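Local coordinates for outer membrane protein Omp121 (Bacteroides thetaiotaomicron, PDB 5FQ8) that probably imports peptides across the bacterial outer membrane, as a calcium-binding member of the TonB-dependent receptor family, at residues Y360-V365 with E432-S437; I87-S92 with T645-V650; V768-P773 with V860-N865. All blocks are in the same frame, centred on the assembly; numbering follows the deposited sequence.

Contact 1: residues Y360-V365 with E432-S437; sequences YTPYGV and EGQGSS
Pro362 and Gln434 make the main contact between two loops, and it is wholly one of van der Waals packing. The proline ring presents its CB and CG atoms, which lie over the plane of the Gln434 carboxamide. Pro362 CG comes to 3.5 Å from Gln434 NE2, while Pro362 CB is 3.9 Å from Gln434 CD. The two side chains meet at about a right angle. The bend of the glutamine at chi2 (-72°) lays its amide against the proline ring; Gln434 CG, placed by chi1, is 4.0 Å from Pro362 CB. A looser approach lies alongside, where the carbonyl oxygens of Pro362 and Ser437 come to 4.1 Å. No hydrogen bond crosses between the segments.

Backbone hydrogen bonds shape the glutamine side. Gly435 N donates to Glu432 O at 2.9 Å and Ser437 N to Gln434 O at 3.0 Å, so that a short 3-10 stretch holds out Gln434. On the proline side the chain is irregular; within it, Pro362 CD rests 3.9 Å above the plane of the Tyr363 ring, toward its rim, and Thr361 OG1 bonds to Leu209 O.

Contacts with other molecules make up a third group. Gln434 packs on an acidic side chain of another protein chain of the assembly, Ser436 makes backbone hydrogen bonds with that chain, and Tyr363 touches the backbone of the bound peptide.

Within the fold, residues 360-365 belong to the loop that leads from helix 330-335 to helix 368-374. Residues 432-437 follow helix 420-424 and precede strand 446-469, one of the long barrel strands, so the contact joins two loops that frame the barrel hairpin 376-394 and 398-417.

Contact 2: residues I87-S92 with T645-V650; sequences IIRGVS and TTESEV
A salt-bridge network between the plug and the barrel wall, the two parts that define TonB-dependent receptors, joins Arg89 to Glu647 and Glu649. Arg89 belongs to the plug domain and follows its strand 84-88 directly. The two glutamates are alternate residues of barrel strand 643-656, which is paired with strands 582-596 and 661-680; both point from the wall toward the plug.

The arginine chain is extended from CG to NE and delivers its guanidinium to the strand, crossing each glutamate at about a right angle. Both carboxylates lie at the edge of the guanidinium, near its plane, but are themselves turned steeply against it, both by just over 70°. The group is therefore met edge-on, without coplanar bidentate pairing. Glu649 stands before the NH1 and NH2 ends, with a weak hydrogen bond from Arg89 NH1 to Glu649 OE1 at 3.4 Å. Its other oxygen is modelled implausibly near Arg89 NH2, so the salt bridge is clear while its exact length is doubtful.

Glu647 approaches NH1 from the side of Arg89 CD. Its OE2 also has Arg670 of strand 661-680 as its stronger partner, and Glu647 OE1 accepts from Ala147 N of the plug. Glu649 OE2 likewise receives Ala43 N, and Arg89 NE is bridged to Glu703. Three carboxylates thus bond to the buried guanidinium, which probably helps to keep its charge stable, and main-chain amides share the load on the carboxylates.

Glu647 CG is anti to the backbone N (chi1 -174°), which sends the carboxylate straight off the strand; Glu647 OE2 is modelled 3.1 Å from Arg89 NH1, a distance less sure because this oxygen sits too close to another atom of the model.

Contact 3: residues V768-P773 with V860-N865; sequences VAERDP and VNKIVN
Glu770 and Lys862 both set CG anti to the backbone N (chi1 -175° and -168°) and run extended from there, so that two straight side chains cross at about a right angle and meet at their charged ends. Lys862 NZ donates to Glu770 OE2 at 2.6 Å in a salt bridge, and Glu770 OE2 accepts through its syn lone pair, on the side of OE1. The lysine methylenes add to the approach: Lys862 CD lies 3.4 Å from Glu770 OE2. Lys862 NZ also forms a salt bridge with an acidic side chain of another protein chain, so the ammonium group is shared between two carboxylates.

Next to it, Asp772 turns toward Val860, and Asp772 OD2 touches Val860 CG1 at 3.5 Å. This is a van der Waals contact of an oxygen whose charge is met elsewhere, by a salt bridge to Arg776.

Residues 768-773 lead from strand 763-766 to strand 777-778, which runs parallel to strand 859-865. The contact therefore ties residues 768-773 to the middle strand of a small mixed three-stranded sheet, 777-778, 859-865 and 868-873, built from the long loops of a TonB-dependent receptor barrel.

The three contacts lie far apart and none touches another. Contact 2 is nearest the middle of the chain, about 20 Å from its centre, where the plug meets the barrel wall; contacts 1 and 3 sit about 35 and 41 Å out, among the loops. Contacts 1 and 2 lie on opposite sides of that centre, their own centres 53 Å apart. Contacts 1 and 3 are 39 Å apart between centres and about 26 Å between nearest atoms, yet both reach another protein chain, and contact 1 also borders the bound peptide. All three lie away from the calcium, magnesium and lipid sites.

Contact 1: residues Y360-V365 with E432-S437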
loop_
_atom_site.group_PDB
_atom_site.type_symbol
_atom_site.label_atom_id
_atom_site.label_comp_id
_atom_site.label_asym_id
_atom_site.label_seq_id
_atom_site.Cartn_x
_atom_site.Cartn_y
_atom_site.Cartn_z
ATOM N N TYR B 360 17.203 -29.226 -5.277
ATOM C CA TYR B 360 17.405 -30.286 -6.254
ATOM C C TYR B 360 16.549 -30.116 -7.504
ATOM O O TYR B 360 16.855 -30.729 -8.529
ATOM C CB TYR B 360 17.164 -31.656 -5.618
ATOM C CG TYR B 360 15.743 -31.947 -5.231
ATOM C CD1 TYR B 360 15.269 -31.612 -3.983
ATOM C CD2 TYR B 360 14.881 -32.569 -6.107
ATOM C CE1 TYR B 360 13.986 -31.867 -3.628
ATOM C CE2 TYR B 360 13.592 -32.826 -5.758
ATOM C CZ TYR B 360 13.152 -32.470 -4.518
ATOM O OH TYR B 360 11.866 -32.715 -4.143
ATOM N N THR B 361 15.506 -29.288 -7.469
ATOM C CA THR B 361 14.685 -29.146 -8.652
ATOM C C THR B 361 14.255 -27.698 -8.867
ATOM O O THR B 361 13.858 -27.022 -7.918
ATOM C CB THR B 361 13.470 -30.048 -8.564
ATOM O OG1 THR B 361 12.736 -29.954 -9.788
ATOM C CG2 THR B 361 12.609 -29.652 -7.397
ATOM N N PRO B 362 14.333 -27.199 -10.084
ATOM C CA PRO B 362 14.053 -25.787 -10.316
ATOM C C PRO B 362 12.747 -25.560 -11.021
ATOM O O PRO B 362 12.578 -24.521 -11.655
ATOM C CB PRO B 362 15.209 -25.376 -11.208
ATOM C CG PRO B 362 15.385 -26.575 -12.087
ATOM C CD PRO B 362 15.060 -27.780 -11.224
ATOM N N TYR B 363 11.827 -26.505 -10.930
ATOM C CA TYR B 363 10.657 -26.499 -11.795
ATOM C C TYR B 363 9.438 -25.987 -11.039
ATOM O O TYR B 363 8.542 -26.738 -10.672
ATOM C CB TYR B 363 10.432 -27.890 -12.359
ATOM C CG TYR B 363 11.514 -28.385 -13.301
ATOM C CD1 TYR B 363 11.936 -27.620 -14.369
ATOM C CD2 TYR B 363 12.111 -29.616 -13.115
ATOM C CE1 TYR B 363 12.912 -28.072 -15.226
ATOM C CE2 TYR B 363 13.089 -30.066 -13.963
ATOM C CZ TYR B 363 13.486 -29.289 -15.018
ATOM O OH TYR B 363 14.464 -29.732 -15.867
ATOM N N GLY B 364 9.401 -24.678 -10.831
ATOM C CA GLY B 364 8.193 -24.076 -10.327
ATOM C C GLY B 364 7.884 -24.354 -8.883
ATOM O O GLY B 364 6.768 -24.087 -8.439
ATOM N N VAL B 365 8.836 -24.879 -8.132
ATOM C CA VAL B 365 8.651 -25.241 -6.743
ATOM C C VAL B 365 9.913 -24.868 -5.981
ATOM O O VAL B 365 10.955 -24.599 -6.567
ATOM C CB VAL B 365 8.350 -26.741 -6.583
ATOM C CG1 VAL B 365 7.025 -27.095 -7.207
ATOM C CG2 VAL B 365 9.470 -27.551 -7.189
ATOM N N GLU B 432 20.257 -17.903 -12.069
ATOM C CA GLU B 432 20.646 -17.415 -13.380
ATOM C C GLU B 432 20.742 -18.555 -14.379
ATOM O O GLU B 432 20.427 -18.378 -15.557
ATOM C CB GLU B 432 21.977 -16.695 -13.262
ATOM C CG GLU B 432 22.363 -15.879 -14.450
ATOM C CD GLU B 432 23.829 -15.553 -14.439
ATOM O OE1 GLU B 432 24.447 -15.693 -13.369
ATOM O OE2 GLU B 432 24.363 -15.180 -15.502
ATOM N N GLY B 433 21.149 -19.735 -13.920
ATOM C CA GLY B 433 21.236 -20.920 -14.748
ATOM C C GLY B 433 19.925 -21.374 -15.341
ATOM O O GLY B 433 19.944 -22.220 -16.241
ATOM N N GLN B 434 18.798 -20.841 -14.872
ATOM C CA GLN B 434 17.509 -21.110 -15.490
ATOM C C GLN B 434 16.975 -19.949 -16.319
ATOM O O GLN B 434 15.968 -20.123 -17.011
ATOM C CB GLN B 434 16.481 -21.472 -14.428
ATOM C CG GLN B 434 16.810 -22.724 -13.696
ATOM C CD GLN B 434 16.616 -23.956 -14.528
ATOM O OE1 GLN B 434 15.680 -24.048 -15.309
ATOM N NE2 GLN B 434 17.512 -24.913 -14.378
ATOM N N GLY B 435 17.593 -18.776 -16.251
ATOM C CA GLY B 435 17.119 -17.675 -17.059
ATOM C C GLY B 435 15.701 -17.276 -16.728
ATOM O O GLY B 435 15.348 -17.045 -15.575
ATOM N N SER B 436 14.870 -17.149 -17.757
ATOM C CA SER B 436 13.506 -16.709 -17.535
ATOM C C SER B 436 12.665 -17.787 -16.895
ATOM O O SER B 436 11.567 -17.492 -16.421
ATOM C CB SER B 436 12.865 -16.283 -18.845
ATOM O OG SER B 436 13.767 -16.466 -19.915
ATOM N N SER B 437 13.148 -19.025 -16.879
ATOM C CA SER B 437 12.411 -20.130 -16.298
ATOM C C SER B 437 12.815 -20.406 -14.858
ATOM O O SER B 437 12.665 -21.536 -14.393
ATOM C CB SER B 437 12.589 -21.382 -17.155
ATOM O OG SER B 437 11.621 -21.423 -18.181
#

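Contact 2: residues I87-S92 with T645-V650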
loop_
_atom_site.group_PDB
_atom_site.type_symbol
_atom_site.label_atom_id
_atom_site.label_comp_id
_atom_site.label_asym_id
_atom_site.label_seq_id
_atom_site.Cartn_x
_atom_site.Cartn_y
_atom_site.Cartn_z
ATOM N N ILE B 87 -24.856 -26.130 5.937
ATOM C CA ILE B 87 -25.893 -25.912 4.940
ATOM C C ILE B 87 -27.110 -26.731 5.334
ATOM O O ILE B 87 -26.993 -27.918 5.651
ATOM C CB ILE B 87 -25.399 -26.273 3.526
ATOM C CG1 ILE B 87 -24.092 -25.557 3.227
ATOM C CG2 ILE B 87 -26.400 -25.846 2.506
ATOM C CD1 ILE B 87 -23.463 -26.003 1.968
ATOM N N ILE B 88 -28.270 -26.098 5.331
ATOM C CA ILE B 88 -29.480 -26.692 5.871
ATOM C C ILE B 88 -30.475 -26.827 4.742
ATOM O O ILE B 88 -30.951 -25.823 4.207
ATOM C CB ILE B 88 -30.057 -25.868 7.029
ATOM C CG1 ILE B 88 -29.233 -26.080 8.288
ATOM C CG2 ILE B 88 -31.493 -26.237 7.293
ATOM C CD1 ILE B 88 -29.882 -25.535 9.493
ATOM N N ARG B 89 -30.782 -28.071 4.386
ATOM C CA ARG B 89 -31.702 -28.392 3.303
ATOM C C ARG B 89 -31.216 -27.796 1.985
ATOM O O ARG B 89 -31.951 -27.125 1.262
ATOM C CB ARG B 89 -33.124 -27.947 3.648
ATOM C CG ARG B 89 -33.737 -28.805 4.742
ATOM C CD ARG B 89 -35.152 -28.416 5.101
ATOM N NE ARG B 89 -35.738 -29.326 6.077
ATOM C CZ ARG B 89 -36.973 -29.213 6.549
ATOM N NH1 ARG B 89 -37.748 -28.233 6.136
ATOM N NH2 ARG B 89 -37.432 -30.079 7.435
ATOM N N GLY B 90 -29.949 -28.054 1.680
ATOM C CA GLY B 90 -29.374 -27.680 0.404
ATOM C C GLY B 90 -29.098 -26.195 0.239
ATOM O O GLY B 90 -29.311 -25.366 1.119
ATOM N N VAL B 91 -28.613 -25.873 -0.952
ATOM C CA VAL B 91 -28.257 -24.512 -1.327
ATOM C C VAL B 91 -29.469 -23.838 -1.948
ATOM O O VAL B 91 -30.025 -24.329 -2.927
ATOM C CB VAL B 91 -27.073 -24.508 -2.300
ATOM C CG1 VAL B 91 -26.922 -23.170 -2.926
ATOM C CG2 VAL B 91 -25.809 -24.899 -1.596
ATOM N N SER B 92 -29.893 -22.723 -1.378
ATOM C CA SER B 92 -30.905 -21.913 -2.025
ATOM C C SER B 92 -30.318 -20.691 -2.696
ATOM O O SER B 92 -30.803 -20.271 -3.748
ATOM C CB SER B 92 -31.948 -21.464 -1.015
ATOM O OG SER B 92 -32.481 -22.578 -0.340
ATOM N N THR B 645 -39.007 -17.196 -0.521
ATOM C CA THR B 645 -38.914 -18.636 -0.367
ATOM C C THR B 645 -40.240 -19.157 0.165
ATOM O O THR B 645 -40.774 -18.617 1.133
ATOM C CB THR B 645 -37.786 -19.031 0.583
ATOM O OG1 THR B 645 -36.526 -18.662 0.022
ATOM C CG2 THR B 645 -37.793 -20.517 0.789
ATOM N N THR B 646 -40.781 -20.185 -0.485
ATOM C CA THR B 646 -41.985 -20.861 -0.034
ATOM C C THR B 646 -41.657 -22.311 0.261
ATOM O O THR B 646 -40.968 -22.966 -0.522
ATOM C CB THR B 646 -43.098 -20.813 -1.066
ATOM O OG1 THR B 646 -43.183 -19.502 -1.626
ATOM C CG2 THR B 646 -44.418 -21.142 -0.417
ATOM N N GLU B 647 -42.158 -22.812 1.391
ATOM C CA GLU B 647 -41.895 -24.182 1.794
ATOM C C GLU B 647 -43.175 -24.855 2.237
ATOM O O GLU B 647 -44.032 -24.220 2.849
ATOM C CB GLU B 647 -40.888 -24.245 2.924
ATOM C CG GLU B 647 -40.475 -25.638 3.285
ATOM C CD GLU B 647 -39.297 -25.643 4.192
ATOM O OE1 GLU B 647 -39.386 -25.052 5.279
ATOM O OE2 GLU B 647 -38.268 -26.207 3.812
ATOM N N SER B 648 -43.301 -26.137 1.897
ATOM C CA SER B 648 -44.317 -27.035 2.432
ATOM C C SER B 648 -43.625 -28.144 3.203
ATOM O O SER B 648 -42.615 -28.685 2.751
ATOM C CB SER B 648 -45.172 -27.662 1.338
ATOM O OG SER B 648 -45.656 -26.692 0.444
ATOM N N GLU B 649 -44.170 -28.497 4.358
ATOM C CA GLU B 649 -43.539 -29.539 5.151
ATOM C C GLU B 649 -44.573 -30.306 5.956
ATOM O O GLU B 649 -45.502 -29.714 6.506
ATOM C CB GLU B 649 -42.488 -28.942 6.083
ATOM C CG GLU B 649 -41.650 -29.961 6.802
ATOM C CD GLU B 649 -40.626 -29.330 7.676
ATOM O OE1 GLU B 649 -40.707 -28.101 7.855
ATOM O OE2 GLU B 649 -39.741 -30.052 8.170
ATOM N N VAL B 650 -44.391 -31.621 6.032
ATOM C CA VAL B 650 -45.194 -32.494 6.881
ATOM C C VAL B 650 -44.245 -33.463 7.571
ATOM O O VAL B 650 -43.217 -33.851 7.011
ATOM C CB VAL B 650 -46.282 -33.235 6.073
ATOM C CG1 VAL B 650 -45.659 -34.136 5.022
ATOM C CG2 VAL B 650 -47.181 -34.020 6.979
#

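Contact 3: residues V768-P773 with V860-N865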
loop_
_atom_site.group_PDB
_atom_site.type_symbol
_atom_site.label_atom_id
_atom_site.label_comp_id
_atom_site.label_asym_id
_atom_site.label_seq_id
_atom_site.Cartn_x
_atom_site.Cartn_y
_atom_site.Cartn_z
ATOM N N VAL B 768 -13.750 -34.279 -21.920
ATOM C CA VAL B 768 -13.754 -35.712 -22.133
ATOM C C VAL B 768 -13.193 -35.968 -23.519
ATOM O O VAL B 768 -13.098 -35.061 -24.341
ATOM C CB VAL B 768 -15.168 -36.305 -21.985
ATOM C CG1 VAL B 768 -16.031 -35.843 -23.119
ATOM C CG2 VAL B 768 -15.135 -37.838 -21.883
ATOM N N ALA B 769 -12.799 -37.210 -23.770
ATOM C CA ALA B 769 -12.250 -37.517 -25.076
ATOM C C ALA B 769 -13.350 -37.824 -26.076
ATOM O O ALA B 769 -14.479 -38.151 -25.719
ATOM C CB ALA B 769 -11.276 -38.679 -25.003
ATOM N N GLU B 770 -13.006 -37.677 -27.350
ATOM C CA GLU B 770 -13.945 -37.946 -28.427
ATOM C C GLU B 770 -14.163 -39.448 -28.586
ATOM O O GLU B 770 -13.259 -40.259 -28.370
ATOM C CB GLU B 770 -13.424 -37.339 -29.729
ATOM C CG GLU B 770 -14.376 -37.451 -30.905
ATOM C CD GLU B 770 -13.798 -36.955 -32.208
ATOM O OE1 GLU B 770 -12.572 -36.797 -32.313
ATOM O OE2 GLU B 770 -14.586 -36.723 -33.137
ATOM N N ARG B 771 -15.385 -39.815 -28.953
ATOM C CA ARG B 771 -15.746 -41.206 -29.188
ATOM C C ARG B 771 -16.388 -41.338 -30.559
ATOM O O ARG B 771 -17.021 -40.405 -31.056
ATOM C CB ARG B 771 -16.714 -41.742 -28.127
ATOM C CG ARG B 771 -16.278 -41.558 -26.687
ATOM C CD ARG B 771 -15.532 -42.760 -26.158
ATOM N NE ARG B 771 -15.022 -42.516 -24.814
ATOM C CZ ARG B 771 -14.562 -43.454 -23.995
ATOM N NH1 ARG B 771 -14.543 -44.724 -24.360
ATOM N NH2 ARG B 771 -14.129 -43.115 -22.800
ATOM N N ASP B 772 -16.226 -42.500 -31.172
ATOM C CA ASP B 772 -16.891 -42.754 -32.440
ATOM C C ASP B 772 -18.343 -43.115 -32.159
ATOM O O ASP B 772 -18.719 -43.322 -31.011
ATOM C CB ASP B 772 -16.131 -43.825 -33.221
ATOM C CG ASP B 772 -16.204 -45.194 -32.597
ATOM O OD1 ASP B 772 -16.947 -45.401 -31.625
ATOM O OD2 ASP B 772 -15.511 -46.090 -33.111
ATOM N N PRO B 773 -19.210 -43.177 -33.173
ATOM C CA PRO B 773 -20.634 -43.403 -32.881
ATOM C C PRO B 773 -20.888 -44.704 -32.181
ATOM O O PRO B 773 -22.022 -44.955 -31.764
ATOM C CB PRO B 773 -21.289 -43.383 -34.263
ATOM C CG PRO B 773 -20.364 -42.612 -35.107
ATOM C CD PRO B 773 -18.994 -42.955 -34.609
ATOM N N VAL B 860 -9.633 -45.857 -31.812
ATOM C CA VAL B 860 -9.794 -45.683 -33.243
ATOM C C VAL B 860 -9.013 -44.456 -33.669
ATOM O O VAL B 860 -8.488 -43.712 -32.849
ATOM C CB VAL B 860 -11.265 -45.540 -33.648
ATOM C CG1 VAL B 860 -12.053 -46.699 -33.113
ATOM C CG2 VAL B 860 -11.802 -44.242 -33.118
ATOM N N ASN B 861 -8.930 -44.261 -34.973
ATOM C CA ASN B 861 -8.477 -43.011 -35.551
ATOM C C ASN B 861 -9.623 -42.450 -36.366
ATOM O O ASN B 861 -10.346 -43.197 -37.012
ATOM C CB ASN B 861 -7.241 -43.202 -36.415
ATOM C CG ASN B 861 -6.059 -43.688 -35.623
ATOM O OD1 ASN B 861 -6.066 -43.621 -34.412
ATOM N ND2 ASN B 861 -5.040 -44.171 -36.299
ATOM N N LYS B 862 -9.819 -41.144 -36.291
ATOM C CA LYS B 862 -10.857 -40.472 -37.057
ATOM C C LYS B 862 -10.226 -39.977 -38.347
ATOM O O LYS B 862 -9.384 -39.076 -38.327
ATOM C CB LYS B 862 -11.448 -39.326 -36.251
ATOM C CG LYS B 862 -12.708 -38.735 -36.810
ATOM C CD LYS B 862 -13.043 -37.492 -36.018
ATOM C CE LYS B 862 -14.352 -36.914 -36.449
ATOM N NZ LYS B 862 -14.780 -35.854 -35.527
ATOM N N ILE B 863 -10.615 -40.585 -39.459
ATOM C CA ILE B 863 -10.079 -40.243 -40.769
ATOM C C ILE B 863 -10.966 -39.168 -41.377
ATOM O O ILE B 863 -12.108 -39.428 -41.747
ATOM C CB ILE B 863 -9.995 -41.478 -41.670
ATOM C CG1 ILE B 863 -9.074 -42.511 -41.036
ATOM C CG2 ILE B 863 -9.476 -41.094 -43.021
ATOM C CD1 ILE B 863 -7.730 -41.971 -40.713
ATOM N N VAL B 864 -10.443 -37.961 -41.490
ATOM C CA VAL B 864 -11.234 -36.825 -41.934
ATOM C C VAL B 864 -10.693 -36.326 -43.261
ATOM O O VAL B 864 -9.556 -35.850 -43.340
ATOM C CB VAL B 864 -11.245 -35.705 -40.885
ATOM C CG1 VAL B 864 -11.992 -34.504 -41.414
ATOM C CG2 VAL B 864 -11.886 -36.190 -39.625
ATOM N N ASN B 865 -11.505 -36.422 -44.296
ATOM C CA ASN B 865 -11.190 -35.819 -45.582
ATOM C C ASN B 865 -12.335 -34.883 -45.919
ATOM O O ASN B 865 -13.440 -35.333 -46.232
ATOM C CB ASN B 865 -10.978 -36.882 -46.654
ATOM C CG ASN B 865 -9.816 -37.799 -46.326
ATOM O OD1 ASN B 865 -8.672 -37.358 -46.249
ATOM N ND2 ASN B 865 -10.101 -39.081 -46.146
#